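Side-chain contacts in glycosaminoglycan xylosylkinase (Hydra vulgaris, PDB 5XOM), which probably phosphorylates xylose in the linker of proteoglycan glycosaminoglycan chains, as a secretory-pathway kinase of the Fam20 family: residues K222-H225 with P226-T230; N335-L339 with S340-D344; E381-K384 with E385-I388. All coordinates share one frame; numbering follows the deposited sequence.

All three contacts are local and lie in series along the Fam20 kinase region. Interaction 1 turns the chain out of strand 221-224 of a small antiparallel sheet, interaction 2 starts helix 339-347, and interaction 3 is a short helical turn after helix 358-382. The distance between centres is about 32 Å for interactions 1 and 2, about 26 Å for 1 and 3, and about 28 Å for 2 and 3; even the nearest atoms, of interactions 1 and 3, are about 12 Å apart. Helix 358-382 relates the last two: its Asp365 receives the serines of interaction 2, while its Cys378 and Phe379 meet interaction 3. No substrate or nucleotide is bound in this structure.

Interaction 1 of 3, residues K222-H225 with P226-T230; sequences KLPH and PWRRT
His225 and Arg228 close a type I beta turn in which His225 O takes two hydrogen bonds from the same arginine. The backbone Arg228 N donates at 2.9 Å to His225 O, the i+3 to i bond characteristic of the turn, and the guanidinium Arg228 NH1 reaches His225 O at 3.0 Å. These donors approach from opposite faces of the carbonyl plane, each well out of it, and the oxygen lies nearly in the guanidinium plane. With CG between its own N and C (chi1 66°), the extended Arg228 chain folds back over the turn to make this second bond. A third bond crosses the turn: Trp227 N gives its hydrogen to His225 ND1 at 3.0 Å, entering near the plane of the imidazole, which fixes the ring's rotation and marks ND1 as an acceptor.

Farther out, His225 CE1 sits at the edge of the indole, 3.7 Å from Trp227 CE3. Trp227 NE1 bonds to Gln317 OE1, and its ring meets Trp238 and Tyr244, so the turn that leaves strand 221-224 is packed into the helical part of the kinase fold, with Leu263 of helix 259-273 against His225 and Pro226. On the outer side, Pro224 CB lies over one face of the Arg228 guanidinium, 3.6 Å from NH1 and offset toward its rim.

Interaction 2 of 3, residues N335-L339 with S340-D344; sequences NENSL and SVLLD
Ser338 is the N-cap of helix 339-347, and its backbone carbonyl accepts the first hydrogen bond of the helix. Leu342 N donates to Ser338 O at 3.1 Å with an N-H...O angle of 171°, nearly in line with the carbonyl bond. The next, Leu343 N to Leu339 O at 2.9 Å, is more bent at 149°, and its donor is tilted from the carbonyl plane. Asp344 N to Ser340 O continues the same helical pattern.

Two serine hydroxyls, one at the N-cap and one in the first turn, supply the polar side-chain contacts. Ser338 OG is set between its backbone N and carbonyl carbon (chi1 76°), which turns it back over the start of the helix, 3.3 Å from Val341 N. Ser340 OG has a similar torsion and lies 3.2 Å from Ser338 OG. Both hydroxyls are hydrogen-bonded to Asp365 OD1, so one carboxylate oxygen receives the pair and ties the beginning of the helix to helix 358-382.

Van der Waals contacts form on another side, methyl groups meeting both carbon and polar atoms where the loop leading into the helix runs past Leu342 and Val341. Leu342 CD2 rests on Asn337 CB at 3.7 Å, and CD1 meets the amide nitrogen Asn335 ND2 at the same distance, the two side chains crossing at about a right angle. Val341 CG1 lies 3.9 Å from Asn337 ND2, while CG2 touches Ser338 OG.

Leu339 and Leu343, one helical turn apart, extend into the interior: both pack on Leu144 of helix 132-144, with Leu339 also on Asp365 and Leu343 on Leu364 of helix 358-382, so that the new helix is seated against both of these neighbours.

Interaction 3 of 3, residues E381-K384 with E385-I388; sequences EKNK and ENVI
Lys382 and Val387 set their side chains across one another at about a right angle where the chain leaves helix 358-382 for the short helical turn 384-387. Val387 CG2 is 4.0 Å from Lys382 CE, a methyl meeting the bent aliphatic part of the lysine, whose NZ makes a weak hydrogen bond to Cys319 O; Val387 itself is buried against Cys378 and Phe379. Asn383, with positive phi, breaks the helix; its side chain runs beside that of Asn386, both pointing the same way with their amide planes 51° apart. Glu385 folds back at chi2 (-71°), bringing OE1 to 3.3 Å from Asn383 CB. Lys384 crosses Ile388 at a slant, its CG 4.2 Å from Ile388 CG1, and both side chains touch Phe379 and Tyr326.

Backbone bonds hold this arrangement. Asn386 N donates to Asn383 O at 3.1 Å, and Lys384 O accepts twice, from Val387 N at 2.9 Å and, almost straight, from Ile388 N at 3.0 Å. These three hydrogen bonds are all main-chain ones, so the shape of the turn probably rests largely on the backbone.

Interaction 1 of 3, residues K222-H225 with P226-T230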
loop_
_atom_site.group_PDB
_atom_site.type_symbol
_atom_site.label_atom_id
_atom_site.label_comp_id
_atom_site.label_asym_id
_atom_site.label_seq_id
_atom_site.Cartn_x
_atom_site.Cartn_y
_atom_site.Cartn_z
ATOM N N LYS A 222 19.316 -21.076 9.036
ATOM C CA LYS A 222 20.251 -21.276 7.940
ATOM C C LYS A 222 20.497 -22.762 7.715
ATOM O O LYS A 222 20.701 -23.518 8.670
ATOM C CB LYS A 222 21.571 -20.563 8.231
ATOM C CG LYS A 222 22.617 -20.703 7.144
ATOM C CD LYS A 222 23.996 -20.363 7.684
ATOM C CE LYS A 222 24.024 -18.961 8.273
ATOM N NZ LYS A 222 24.218 -17.913 7.234
ATOM N N LEU A 223 20.489 -23.173 6.449
ATOM C CA LEU A 223 20.808 -24.527 6.023
ATOM C C LEU A 223 21.752 -24.484 4.832
ATOM O O LEU A 223 21.767 -23.501 4.083
ATOM C CB LEU A 223 19.546 -25.319 5.641
ATOM C CG LEU A 223 18.594 -25.703 6.774
ATOM C CD1 LEU A 223 17.338 -26.381 6.231
ATOM C CD2 LEU A 223 19.310 -26.617 7.759
ATOM N N PRO A 224 22.561 -25.526 4.641
ATOM C CA PRO A 224 23.418 -25.578 3.449
ATOM C C PRO A 224 22.592 -25.720 2.177
ATOM O O PRO A 224 21.598 -26.448 2.139
ATOM C CB PRO A 224 24.294 -26.817 3.689
ATOM C CG PRO A 224 23.549 -27.629 4.693
ATOM C CD PRO A 224 22.818 -26.651 5.559
ATOM N N HIS A 225 23.022 -25.021 1.131
ATOM C CA HIS A 225 22.339 -25.088 -0.158
ATOM C C HIS A 225 22.699 -26.394 -0.858
ATOM O O HIS A 225 23.886 -26.698 -1.015
ATOM C CB HIS A 225 22.741 -23.907 -1.036
ATOM C CG HIS A 225 21.761 -23.598 -2.126
ATOM N ND1 HIS A 225 21.475 -24.482 -3.142
ATOM C CD2 HIS A 225 21.032 -22.484 -2.379
ATOM C CE1 HIS A 225 20.592 -23.939 -3.960
ATOM N NE2 HIS A 225 20.309 -22.725 -3.523
ATOM N N PRO A 226 21.713 -27.204 -1.265
ATOM C CA PRO A 226 22.030 -28.460 -1.966
ATOM C C PRO A 226 22.906 -28.262 -3.196
ATOM O O PRO A 226 23.600 -29.192 -3.618
ATOM C CB PRO A 226 20.649 -29.010 -2.343
ATOM C CG PRO A 226 19.734 -28.460 -1.301
ATOM C CD PRO A 226 20.273 -27.082 -0.977
ATOM N N TRP A 227 22.885 -27.064 -3.783
ATOM C CA TRP A 227 23.671 -26.775 -4.976
ATOM C C TRP A 227 24.890 -25.908 -4.679
ATOM O O TRP A 227 25.431 -25.272 -5.589
ATOM C CB TRP A 227 22.788 -26.121 -6.039
ATOM C CG TRP A 227 21.922 -27.117 -6.757
ATOM C CD1 TRP A 227 22.229 -27.782 -7.907
ATOM C CD2 TRP A 227 20.617 -27.567 -6.368
ATOM N NE1 TRP A 227 21.196 -28.618 -8.261
ATOM C CE2 TRP A 227 20.194 -28.504 -7.334
ATOM C CE3 TRP A 227 19.763 -27.268 -5.301
ATOM C CZ2 TRP A 227 18.957 -29.143 -7.266
ATOM C CZ3 TRP A 227 18.534 -27.902 -5.236
ATOM C CH2 TRP A 227 18.142 -28.830 -6.211
ATOM N N ARG A 228 25.346 -25.887 -3.428
ATOM C CA ARG A 228 26.527 -25.117 -3.069
ATOM C C ARG A 228 27.768 -25.644 -3.785
ATOM O O ARG A 228 27.836 -26.803 -4.208
ATOM C CB ARG A 228 26.746 -25.146 -1.555
ATOM C CG ARG A 228 27.084 -26.517 -0.982
ATOM C CD ARG A 228 26.979 -26.487 0.535
ATOM N NE ARG A 228 27.324 -27.764 1.155
ATOM C CZ ARG A 228 26.485 -28.789 1.278
ATOM N NH1 ARG A 228 25.244 -28.698 0.816
ATOM N NH2 ARG A 228 26.887 -29.913 1.861
ATOM N N ARG A 229 28.757 -24.769 -3.914
ATOM C CA ARG A 229 30.015 -25.105 -4.554
ATOM C C ARG A 229 30.973 -25.727 -3.544
ATOM O O ARG A 229 30.729 -25.737 -2.334
ATOM C CB ARG A 229 30.636 -23.864 -5.195
ATOM C CG ARG A 229 29.732 -23.255 -6.230
ATOM C CD ARG A 229 30.125 -21.845 -6.622
ATOM N NE ARG A 229 29.099 -21.309 -7.508
ATOM C CZ ARG A 229 29.048 -21.551 -8.812
ATOM N NH1 ARG A 229 29.974 -22.308 -9.382
ATOM N NH2 ARG A 229 28.071 -21.037 -9.546
ATOM N N THR A 230 32.081 -26.255 -4.061
ATOM C CA THR A 230 33.037 -26.952 -3.210
ATOM C C THR A 230 34.013 -25.999 -2.536
ATOM O O THR A 230 34.525 -26.310 -1.454
ATOM C CB THR A 230 33.814 -27.977 -4.032
ATOM O OG1 THR A 230 34.394 -27.321 -5.165
ATOM C CG2 THR A 230 32.884 -29.073 -4.517
#

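Interaction 2 of 3, residues N335-L339 with S340-D344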
loop_
_atom_site.group_PDB
_atom_site.type_symbol
_atom_site.label_atom_id
_atom_site.label_comp_id
_atom_site.label_asym_id
_atom_site.label_seq_id
_atom_site.Cartn_x
_atom_site.Cartn_y
_atom_site.Cartn_z
ATOM N N ASN A 335 7.239 -6.754 -21.787
ATOM C CA ASN A 335 7.046 -5.323 -21.601
ATOM C C ASN A 335 7.738 -4.555 -22.721
ATOM O O ASN A 335 8.708 -5.024 -23.321
ATOM C CB ASN A 335 7.604 -4.869 -20.247
ATOM C CG ASN A 335 6.585 -4.966 -19.125
ATOM O OD1 ASN A 335 5.379 -4.998 -19.364
ATOM N ND2 ASN A 335 7.072 -4.999 -17.886
ATOM N N GLU A 336 7.228 -3.358 -23.010
ATOM C CA GLU A 336 7.897 -2.523 -23.996
ATOM C C GLU A 336 9.166 -1.904 -23.431
ATOM O O GLU A 336 10.068 -1.556 -24.199
ATOM C CB GLU A 336 6.959 -1.421 -24.497
ATOM C CG GLU A 336 6.498 -0.462 -23.413
ATOM C CD GLU A 336 5.768 0.749 -23.970
ATOM O OE1 GLU A 336 6.368 1.487 -24.782
ATOM O OE2 GLU A 336 4.595 0.962 -23.594
ATOM N N ASN A 337 9.259 -1.790 -22.109
ATOM C CA ASN A 337 10.474 -1.364 -21.429
ATOM C C ASN A 337 11.176 -2.585 -20.854
ATOM O O ASN A 337 10.559 -3.383 -20.138
ATOM C CB ASN A 337 10.156 -0.368 -20.314
ATOM C CG ASN A 337 9.701 0.977 -20.847
ATOM O OD1 ASN A 337 8.640 1.472 -20.475
ATOM N ND2 ASN A 337 10.500 1.569 -21.725
ATOM N N SER A 338 12.460 -2.728 -21.165
ATOM C CA SER A 338 13.206 -3.886 -20.702
ATOM C C SER A 338 13.327 -3.878 -19.180
ATOM O O SER A 338 13.068 -2.875 -18.505
ATOM C CB SER A 338 14.594 -3.921 -21.337
ATOM O OG SER A 338 15.442 -2.962 -20.729
ATOM N N LEU A 339 13.708 -5.036 -18.646
ATOM C CA LEU A 339 13.901 -5.173 -17.207
ATOM C C LEU A 339 14.892 -4.144 -16.678
ATOM O O LEU A 339 14.699 -3.577 -15.597
ATOM C CB LEU A 339 14.379 -6.591 -16.898
ATOM C CG LEU A 339 14.474 -7.002 -15.433
ATOM C CD1 LEU A 339 13.091 -6.994 -14.817
ATOM C CD2 LEU A 339 15.103 -8.378 -15.339
ATOM N N SER A 340 15.963 -3.884 -17.430
ATOM C CA SER A 340 16.983 -2.965 -16.941
ATOM C C SER A 340 16.518 -1.519 -17.007
ATOM O O SER A 340 16.900 -0.709 -16.156
ATOM C CB SER A 340 18.276 -3.146 -17.735
ATOM O OG SER A 340 18.180 -2.594 -19.035
ATOM N N VAL A 341 15.700 -1.170 -18.001
ATOM C CA VAL A 341 15.156 0.182 -18.048
ATOM C C VAL A 341 14.246 0.428 -16.852
ATOM O O VAL A 341 14.346 1.463 -16.180
ATOM C CB VAL A 341 14.428 0.417 -19.381
ATOM C CG1 VAL A 341 13.538 1.652 -19.291
ATOM C CG2 VAL A 341 15.439 0.553 -20.512
ATOM N N LEU A 342 13.370 -0.532 -16.539
ATOM C CA LEU A 342 12.493 -0.378 -15.379
ATOM C C LEU A 342 13.288 -0.396 -14.078
ATOM O O LEU A 342 12.957 0.328 -13.133
ATOM C CB LEU A 342 11.432 -1.477 -15.372
ATOM C CG LEU A 342 10.438 -1.464 -16.536
ATOM C CD1 LEU A 342 9.413 -2.576 -16.381
ATOM C CD2 LEU A 342 9.743 -0.112 -16.609
ATOM N N LEU A 343 14.335 -1.226 -14.000
ATOM C CA LEU A 343 15.106 -1.280 -12.762
ATOM C C LEU A 343 15.849 0.025 -12.521
ATOM O O LEU A 343 15.888 0.524 -11.392
ATOM C CB LEU A 343 16.085 -2.458 -12.769
ATOM C CG LEU A 343 17.009 -2.436 -11.546
ATOM C CD1 LEU A 343 16.248 -2.868 -10.305
ATOM C CD2 LEU A 343 18.204 -3.340 -11.756
ATOM N N ASP A 344 16.434 0.606 -13.568
ATOM C CA ASP A 344 17.209 1.819 -13.349
ATOM C C ASP A 344 16.334 2.996 -12.948
ATOM O O ASP A 344 16.804 3.895 -12.240
ATOM C CB ASP A 344 18.015 2.177 -14.588
ATOM C CG ASP A 344 19.182 3.086 -14.252
ATOM O OD1 ASP A 344 19.997 2.702 -13.389
ATOM O OD2 ASP A 344 19.272 4.194 -14.810
#

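Interaction 3 of 3, residues E381-K384 with E385-I388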
loop_
_atom_site.group_PDB
_atom_site.type_symbol
_atom_site.label_atom_id
_atom_site.label_comp_id
_atom_site.label_asym_id
_atom_site.label_seq_id
_atom_site.Cartn_x
_atom_site.Cartn_y
_atom_site.Cartn_z
ATOM N N GLU A 381 11.504 -30.911 -22.821
ATOM C CA GLU A 381 11.973 -32.216 -22.383
ATOM C C GLU A 381 11.143 -32.809 -21.252
ATOM O O GLU A 381 11.377 -33.960 -20.872
ATOM C CB GLU A 381 13.441 -32.114 -21.976
ATOM C CG GLU A 381 14.306 -31.594 -23.116
ATOM C CD GLU A 381 15.729 -31.287 -22.703
ATOM O OE1 GLU A 381 16.051 -31.428 -21.503
ATOM O OE2 GLU A 381 16.526 -30.902 -23.584
ATOM N N LYS A 382 10.165 -32.068 -20.722
ATOM C CA LYS A 382 9.255 -32.618 -19.726
ATOM C C LYS A 382 7.802 -32.206 -19.932
ATOM O O LYS A 382 6.941 -32.688 -19.190
ATOM C CB LYS A 382 9.710 -32.202 -18.314
ATOM C CG LYS A 382 10.938 -32.959 -17.813
ATOM C CD LYS A 382 11.133 -32.883 -16.296
ATOM C CE LYS A 382 9.950 -32.239 -15.574
ATOM N NZ LYS A 382 10.031 -32.394 -14.089
ATOM N N ASN A 383 7.505 -31.357 -20.926
ATOM C CA ASN A 383 6.187 -30.785 -21.211
ATOM C C ASN A 383 5.830 -29.704 -20.200
ATOM O O ASN A 383 6.099 -29.843 -19.000
ATOM C CB ASN A 383 5.096 -31.862 -21.273
ATOM C CG ASN A 383 5.388 -32.926 -22.316
ATOM O OD1 ASN A 383 5.891 -32.630 -23.403
ATOM N ND2 ASN A 383 5.069 -34.170 -21.992
ATOM N N LYS A 384 5.222 -28.621 -20.698
ATOM C CA LYS A 384 5.010 -27.407 -19.908
ATOM C C LYS A 384 4.268 -27.671 -18.604
ATOM O O LYS A 384 4.703 -27.234 -17.535
ATOM C CB LYS A 384 4.240 -26.389 -20.760
ATOM C CG LYS A 384 4.047 -25.034 -20.107
ATOM C CD LYS A 384 3.517 -24.043 -21.131
ATOM C CE LYS A 384 3.455 -22.624 -20.599
ATOM N NZ LYS A 384 2.070 -22.186 -20.285
ATOM N N GLU A 385 3.141 -28.389 -18.669
ATOM C CA GLU A 385 2.305 -28.578 -17.482
ATOM C C GLU A 385 2.897 -29.540 -16.458
ATOM O O GLU A 385 2.288 -29.714 -15.401
ATOM C CB GLU A 385 0.880 -29.015 -17.858
ATOM C CG GLU A 385 0.748 -30.228 -18.758
ATOM C CD GLU A 385 1.190 -29.944 -20.178
ATOM O OE1 GLU A 385 2.014 -30.721 -20.705
ATOM O OE2 GLU A 385 0.791 -28.900 -20.731
ATOM N N ASN A 386 4.034 -30.190 -16.734
ATOM C CA ASN A 386 4.744 -30.882 -15.658
ATOM C C ASN A 386 5.890 -30.056 -15.078
ATOM O O ASN A 386 6.504 -30.474 -14.084
ATOM C CB ASN A 386 5.315 -32.228 -16.130
ATOM C CG ASN A 386 4.267 -33.107 -16.786
ATOM O OD1 ASN A 386 4.474 -33.602 -17.896
ATOM N ND2 ASN A 386 3.126 -33.262 -16.139
ATOM N N VAL A 387 6.203 -28.909 -15.673
ATOM C CA VAL A 387 7.225 -28.004 -15.153
ATOM C C VAL A 387 6.602 -26.868 -14.353
ATOM O O VAL A 387 7.107 -26.507 -13.292
ATOM C CB VAL A 387 8.099 -27.456 -16.303
ATOM C CG1 VAL A 387 8.876 -26.231 -15.832
ATOM C CG2 VAL A 387 9.038 -28.537 -16.817
ATOM N N ILE A 388 5.520 -26.282 -14.854
ATOM C CA ILE A 388 4.844 -25.193 -14.161
ATOM C C ILE A 388 4.012 -25.778 -13.026
ATOM O O ILE A 388 3.059 -26.526 -13.265
ATOM C CB ILE A 388 3.969 -24.392 -15.136
ATOM C CG1 ILE A 388 4.840 -23.774 -16.231
ATOM C CG2 ILE A 388 3.169 -23.341 -14.401
ATOM C CD1 ILE A 388 6.046 -23.019 -15.692
#